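Local atomic coordinates of halorhodopsin (Halobacterium salinarum, PDB entry 2JAF), a protein that uses light absorbed by its retinal chromophore to pump chloride ions across the membrane. Residues Val175-Ala184 with Phe196-Trp207. The protein carries 2 engineered substitutions. Numbering follows the deposited sequence.
Engineered in segment 196-207: V203 (natural residue Thr). With RET (retinal), chain G.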
loop_
_atom_site.group_PDB
_atom_site.type_symbol
_atom_site.label_atom_id
_atom_site.label_comp_id
_atom_site.label_asym_id
_atom_site.label_seq_id
_atom_site.Cartn_x
_atom_site.Cartn_y
_atom_site.Cartn_z
ATOM N N VAL A 175 -4.740 -1.932 16.765
ATOM C CA VAL A 175 -4.816 -3.302 16.267
ATOM C C VAL A 175 -5.310 -4.240 17.364
ATOM O O VAL A 175 -6.232 -5.036 17.151
ATOM C CB VAL A 175 -3.434 -3.808 15.783
ATOM C CG1 VAL A 175 -3.490 -5.306 15.501
ATOM C CG2 VAL A 175 -3.011 -3.049 14.527
ATOM N N LEU A 176 -4.698 -4.151 18.540
ATOM C CA LEU A 176 -5.090 -5.021 19.645
ATOM C C LEU A 176 -6.523 -4.800 20.100
ATOM O O LEU A 176 -7.201 -5.748 20.508
ATOM C CB LEU A 176 -4.133 -4.839 20.828
ATOM C CG LEU A 176 -2.695 -5.291 20.565
ATOM C CD1 LEU A 176 -1.811 -4.951 21.748
ATOM C CD2 LEU A 176 -2.681 -6.782 20.295
ATOM N N SER A 177 -6.994 -3.557 20.022
ATOM C CA SER A 177 -8.351 -3.230 20.452
ATOM C C SER A 177 -9.391 -4.044 19.691
ATOM O O SER A 177 -10.411 -4.434 20.252
ATOM C CB SER A 177 -8.638 -1.729 20.266
ATOM O OG SER A 177 -8.804 -1.389 18.898
ATOM N N ALA A 178 -9.139 -4.291 18.412
ATOM C CA ALA A 178 -10.071 -5.064 17.605
ATOM C C ALA A 178 -10.124 -6.504 18.114
ATOM O O ALA A 178 -11.205 -7.089 18.246
ATOM C CB ALA A 178 -9.644 -5.034 16.139
ATOM N N LEU A 179 -8.957 -7.066 18.420
ATOM C CA LEU A 179 -8.876 -8.442 18.906
ATOM C C LEU A 179 -9.594 -8.651 20.234
ATOM O O LEU A 179 -10.110 -9.737 20.502
ATOM C CB LEU A 179 -7.411 -8.866 19.046
ATOM C CG LEU A 179 -6.562 -8.815 17.775
ATOM C CD1 LEU A 179 -5.132 -9.216 18.104
ATOM C CD2 LEU A 179 -7.146 -9.737 16.723
ATOM N N VAL A 180 -9.633 -7.610 21.060
ATOM C CA VAL A 180 -10.286 -7.696 22.362
ATOM C C VAL A 180 -11.759 -7.312 22.324
ATOM O O VAL A 180 -12.476 -7.507 23.310
ATOM C CB VAL A 180 -9.584 -6.791 23.401
ATOM C CG1 VAL A 180 -8.091 -7.081 23.416
ATOM C CG2 VAL A 180 -9.840 -5.334 23.080
ATOM N N THR A 181 -12.218 -6.767 21.202
ATOM C CA THR A 181 -13.616 -6.363 21.115
ATOM C C THR A 181 -14.441 -6.987 19.990
ATOM O O THR A 181 -14.819 -8.156 20.080
ATOM C CB THR A 181 -13.755 -4.812 21.062
ATOM O OG1 THR A 181 -13.010 -4.282 19.958
ATOM C CG2 THR A 181 -13.243 -4.192 22.355
ATOM N N ASP A 182 -14.718 -6.226 18.933
ATOM C CA ASP A 182 -15.559 -6.725 17.845
ATOM C C ASP A 182 -15.105 -7.985 17.107
ATOM O O ASP A 182 -15.945 -8.765 16.666
ATOM C CB ASP A 182 -15.843 -5.602 16.840
ATOM C CG ASP A 182 -14.605 -5.129 16.126
ATOM O OD1 ASP A 182 -13.604 -4.827 16.806
ATOM O OD2 ASP A 182 -14.639 -5.051 14.881
ATOM N N TRP A 183 -13.801 -8.200 16.968
ATOM C CA TRP A 183 -13.328 -9.403 16.288
ATOM C C TRP A 183 -13.665 -10.645 17.111
ATOM O O TRP A 183 -13.895 -11.722 16.558
ATOM C CB TRP A 183 -11.815 -9.328 16.042
ATOM C CG TRP A 183 -11.451 -8.496 14.846
ATOM C CD1 TRP A 183 -12.059 -7.344 14.432
ATOM C CD2 TRP A 183 -10.368 -8.726 13.936
ATOM N NE1 TRP A 183 -11.422 -6.845 13.324
ATOM C CE2 TRP A 183 -10.380 -7.671 12.997
ATOM C CE3 TRP A 183 -9.388 -9.719 13.824
ATOM C CZ2 TRP A 183 -9.450 -7.581 11.957
ATOM C CZ3 TRP A 183 -8.462 -9.631 12.790
ATOM C CH2 TRP A 183 -8.500 -8.569 11.871
ATOM N N ALA A 184 -13.702 -10.489 18.431
ATOM C CA ALA A 184 -14.021 -11.601 19.324
ATOM C C ALA A 184 -15.513 -11.913 19.278
ATOM O O ALA A 184 -15.914 -13.079 19.315
ATOM C CB ALA A 184 -13.604 -11.266 20.748
ATOM N N PHE A 196 -10.155 -18.871 17.819
ATOM C CA PHE A 196 -9.821 -17.452 17.818
ATOM C C PHE A 196 -9.151 -17.072 19.139
ATOM O O PHE A 196 -8.138 -16.377 19.150
ATOM C CB PHE A 196 -11.079 -16.596 17.640
ATOM C CG PHE A 196 -10.816 -15.117 17.718
ATOM C CD1 PHE A 196 -10.224 -14.444 16.654
ATOM C CD2 PHE A 196 -11.127 -14.402 18.870
ATOM C CE1 PHE A 196 -9.943 -13.073 16.739
ATOM C CE2 PHE A 196 -10.850 -13.034 18.963
ATOM C CZ PHE A 196 -10.257 -12.375 17.892
ATOM N N ASP A 197 -9.734 -17.518 20.248
ATOM C CA ASP A 197 -9.193 -17.214 21.572
ATOM C C ASP A 197 -7.768 -17.746 21.736
ATOM O O ASP A 197 -6.926 -17.106 22.369
ATOM C CB ASP A 197 -10.098 -17.782 22.672
ATOM C CG ASP A 197 -11.407 -17.017 22.808
ATOM O OD1 ASP A 197 -11.474 -15.848 22.374
ATOM O OD2 ASP A 197 -12.371 -17.577 23.369
ATOM N N THR A 198 -7.503 -18.921 21.172
ATOM C CA THR A 198 -6.168 -19.504 21.233
ATOM C C THR A 198 -5.203 -18.648 20.415
ATOM O O THR A 198 -4.125 -18.273 20.885
ATOM C CB THR A 198 -6.165 -20.934 20.656
ATOM O OG1 THR A 198 -6.881 -21.803 21.540
ATOM C CG2 THR A 198 -4.741 -21.449 20.484
ATOM N N LEU A 199 -5.603 -18.338 19.187
ATOM C CA LEU A 199 -4.761 -17.550 18.290
ATOM C C LEU A 199 -4.564 -16.124 18.778
ATOM O O LEU A 199 -3.518 -15.517 18.535
ATOM C CB LEU A 199 -5.362 -17.546 16.877
ATOM C CG LEU A 199 -5.427 -18.922 16.197
ATOM C CD1 LEU A 199 -6.076 -18.791 14.828
ATOM C CD2 LEU A 199 -4.023 -19.506 16.065
ATOM N N ARG A 200 -5.568 -15.587 19.466
ATOM C CA ARG A 200 -5.487 -14.229 19.986
ATOM C C ARG A 200 -4.387 -14.112 21.040
ATOM O O ARG A 200 -3.659 -13.125 21.074
ATOM C CB ARG A 200 -6.834 -13.816 20.584
ATOM C CG ARG A 200 -6.843 -12.443 21.218
ATOM C CD ARG A 200 -8.257 -12.031 21.596
ATOM N NE ARG A 200 -8.837 -12.867 22.643
ATOM C CZ ARG A 200 -10.009 -12.621 23.215
ATOM N NH1 ARG A 200 -10.724 -11.570 22.833
ATOM N NH2 ARG A 200 -10.455 -13.395 24.192
ATOM N N VAL A 201 -4.269 -15.120 21.896
ATOM C CA VAL A 201 -3.241 -15.106 22.930
ATOM C C VAL A 201 -1.871 -15.124 22.269
ATOM O O VAL A 201 -0.963 -14.397 22.680
ATOM C CB VAL A 201 -3.362 -16.332 23.873
ATOM C CG1 VAL A 201 -2.212 -16.333 24.878
ATOM C CG2 VAL A 201 -4.717 -16.296 24.602
ATOM N N LEU A 202 -1.722 -15.949 21.237
ATOM C CA LEU A 202 -0.452 -16.044 20.532
ATOM C C LEU A 202 -0.056 -14.718 19.900
ATOM O O LEU A 202 1.107 -14.316 19.972
ATOM C CB LEU A 202 -0.509 -17.132 19.455
ATOM C CG LEU A 202 -0.560 -18.573 19.966
ATOM C CD1 LEU A 202 -0.555 -19.535 18.779
ATOM C CD2 LEU A 202 0.627 -18.837 20.876
ATOM N N VAL A 203 -1.020 -14.035 19.283
ATOM C CA VAL A 203 -0.740 -12.750 18.657
ATOM C C VAL A 203 -0.345 -11.697 19.688
ATOM O O VAL A 203 0.697 -11.055 19.557
ATOM C CB VAL A 203 -1.958 -12.213 17.864
ATOM C CG1 VAL A 203 -1.681 -10.788 17.380
ATOM C CG2 VAL A 203 -2.244 -13.120 16.673
ATOM N N VAL A 204 -1.167 -11.521 20.719
ATOM C CA VAL A 204 -0.862 -10.503 21.723
ATOM C C VAL A 204 0.493 -10.725 22.389
ATOM O O VAL A 204 1.310 -9.812 22.465
ATOM C CB VAL A 204 -1.947 -10.434 22.820
ATOM C CG1 VAL A 204 -1.534 -9.424 23.901
ATOM C CG2 VAL A 204 -3.287 -10.020 22.209
ATOM N N VAL A 205 0.738 -11.938 22.870
ATOM C CA VAL A 205 2.002 -12.221 23.538
ATOM C C VAL A 205 3.214 -12.153 22.609
ATOM O O VAL A 205 4.212 -11.500 22.926
ATOM C CB VAL A 205 1.963 -13.608 24.224
ATOM C CG1 VAL A 205 3.308 -13.918 24.864
ATOM C CG2 VAL A 205 0.872 -13.617 25.283
ATOM N N LEU A 206 3.137 -12.817 21.464
ATOM C CA LEU A 206 4.277 -12.812 20.553
ATOM C C LEU A 206 4.518 -11.439 19.917
ATOM O O LEU A 206 5.666 -11.007 19.802
ATOM C CB LEU A 206 4.088 -13.875 19.475
ATOM C CG LEU A 206 3.959 -15.295 20.044
ATOM C CD1 LEU A 206 3.634 -16.270 18.925
ATOM C CD2 LEU A 206 5.253 -15.693 20.740
ATOM N N TRP A 207 3.452 -10.750 19.511
ATOM C CA TRP A 207 3.632 -9.435 18.895
ATOM C C TRP A 207 4.260 -8.433 19.868
ATOM O O TRP A 207 4.988 -7.525 19.450
ATOM C CB TRP A 207 2.297 -8.909 18.337
ATOM C CG TRP A 207 1.874 -9.589 17.041
ATOM C CD1 TRP A 207 1.954 -10.928 16.750
ATOM C CD2 TRP A 207 1.209 -8.977 15.919
ATOM N NE1 TRP A 207 1.375 -11.182 15.528
ATOM C CE2 TRP A 207 0.910 -10.006 14.997
ATOM C CE3 TRP A 207 0.834 -7.660 15.611
ATOM C CZ2 TRP A 207 0.251 -9.761 13.784
ATOM C CZ3 TRP A 207 0.177 -7.414 14.403
ATOM C CH2 TRP A 207 -0.107 -8.462 13.506
HETATM C C1 RET G . 8.256 -2.029 16.320
HETATM C C2 RET G . 8.958 -0.729 16.938
HETATM C C3 RET G . 8.025 0.453 17.298
HETATM C C4 RET G . 6.932 0.001 18.371
HETATM C C5 RET G . 6.146 -1.320 18.001
HETATM C C6 RET G . 6.767 -2.339 17.008
HETATM C C7 RET G . 5.930 -3.523 16.615
HETATM C C8 RET G . 6.111 -4.514 15.700
HETATM C C9 RET G . 5.317 -5.710 15.616
HETATM C C10 RET G . 5.851 -6.569 14.653
HETATM C C11 RET G . 5.335 -7.811 14.352
HETATM C C12 RET G . 5.985 -8.623 13.410
HETATM C C13 RET G . 5.471 -9.911 12.972
HETATM C C14 RET G . 6.287 -10.511 11.968
HETATM C C15 RET G . 5.946 -11.614 11.223
HETATM C C16 RET G . 8.131 -1.697 14.788
HETATM C C17 RET G . 9.303 -3.237 16.554
HETATM C C18 RET G . 4.803 -1.497 18.692
HETATM C C19 RET G . 4.100 -6.023 16.657
HETATM C C20 RET G . 4.206 -10.552 13.574
#
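R200 and F196 both swing their CG away from the backbone N (chi1 177° in R200), which aims guanidinium and ring across the gap at the carbonyl of L179; a bend at chi3 of R200 then turns NH1 onto the oxygen. R200 NH1 lies 3.0 Å from L179 O, and the near-straight N-H approach of 167°, with the oxygen almost in the guanidinium plane, identifies a well-formed hydrogen bond. Its acceptor lies close before the break at T181, so an arginine of helix 193-216 takes up a carbonyl beside that break. The F196 ring presents its edge to the same oxygen, CE2 and CZ of F196 both 3.7 Å from L179 O, while W183 O sits over one of its faces. A184 packs against both groups, its CB 3.6 Å from R200 NH1. D197 OD1 meets R200 NH2 through charge alone, being well out of the guanidinium plane. An alanine in place of R200 would probably leave L179 O without this donor and D197 without its nearby positive charge.

Farther along, the contact is purely apolar: L179 CD1 meets CG1 of V203, an engineered valine (naturally threonine), at 3.9 Å with the side chains at about a right angle, and L176 CD2 touches V204 CG2 at 3.8 Å. On W207, V203 CG1 of its own helix and retinal C20 lie over opposite faces, both offset toward the rim, connecting this packing to the chromophore pocket.

Helix 175-180 and helix 196-207 run antiparallel at 158°, their axes 11.0 Å apart, within the rhodopsin bundle; W183 and A184 belong to helix 182-190. L179 and F196 also pack on L123 of helix 106-127, V175 and W183 on helix 131-153, and V203 on F245 of helix 227-255.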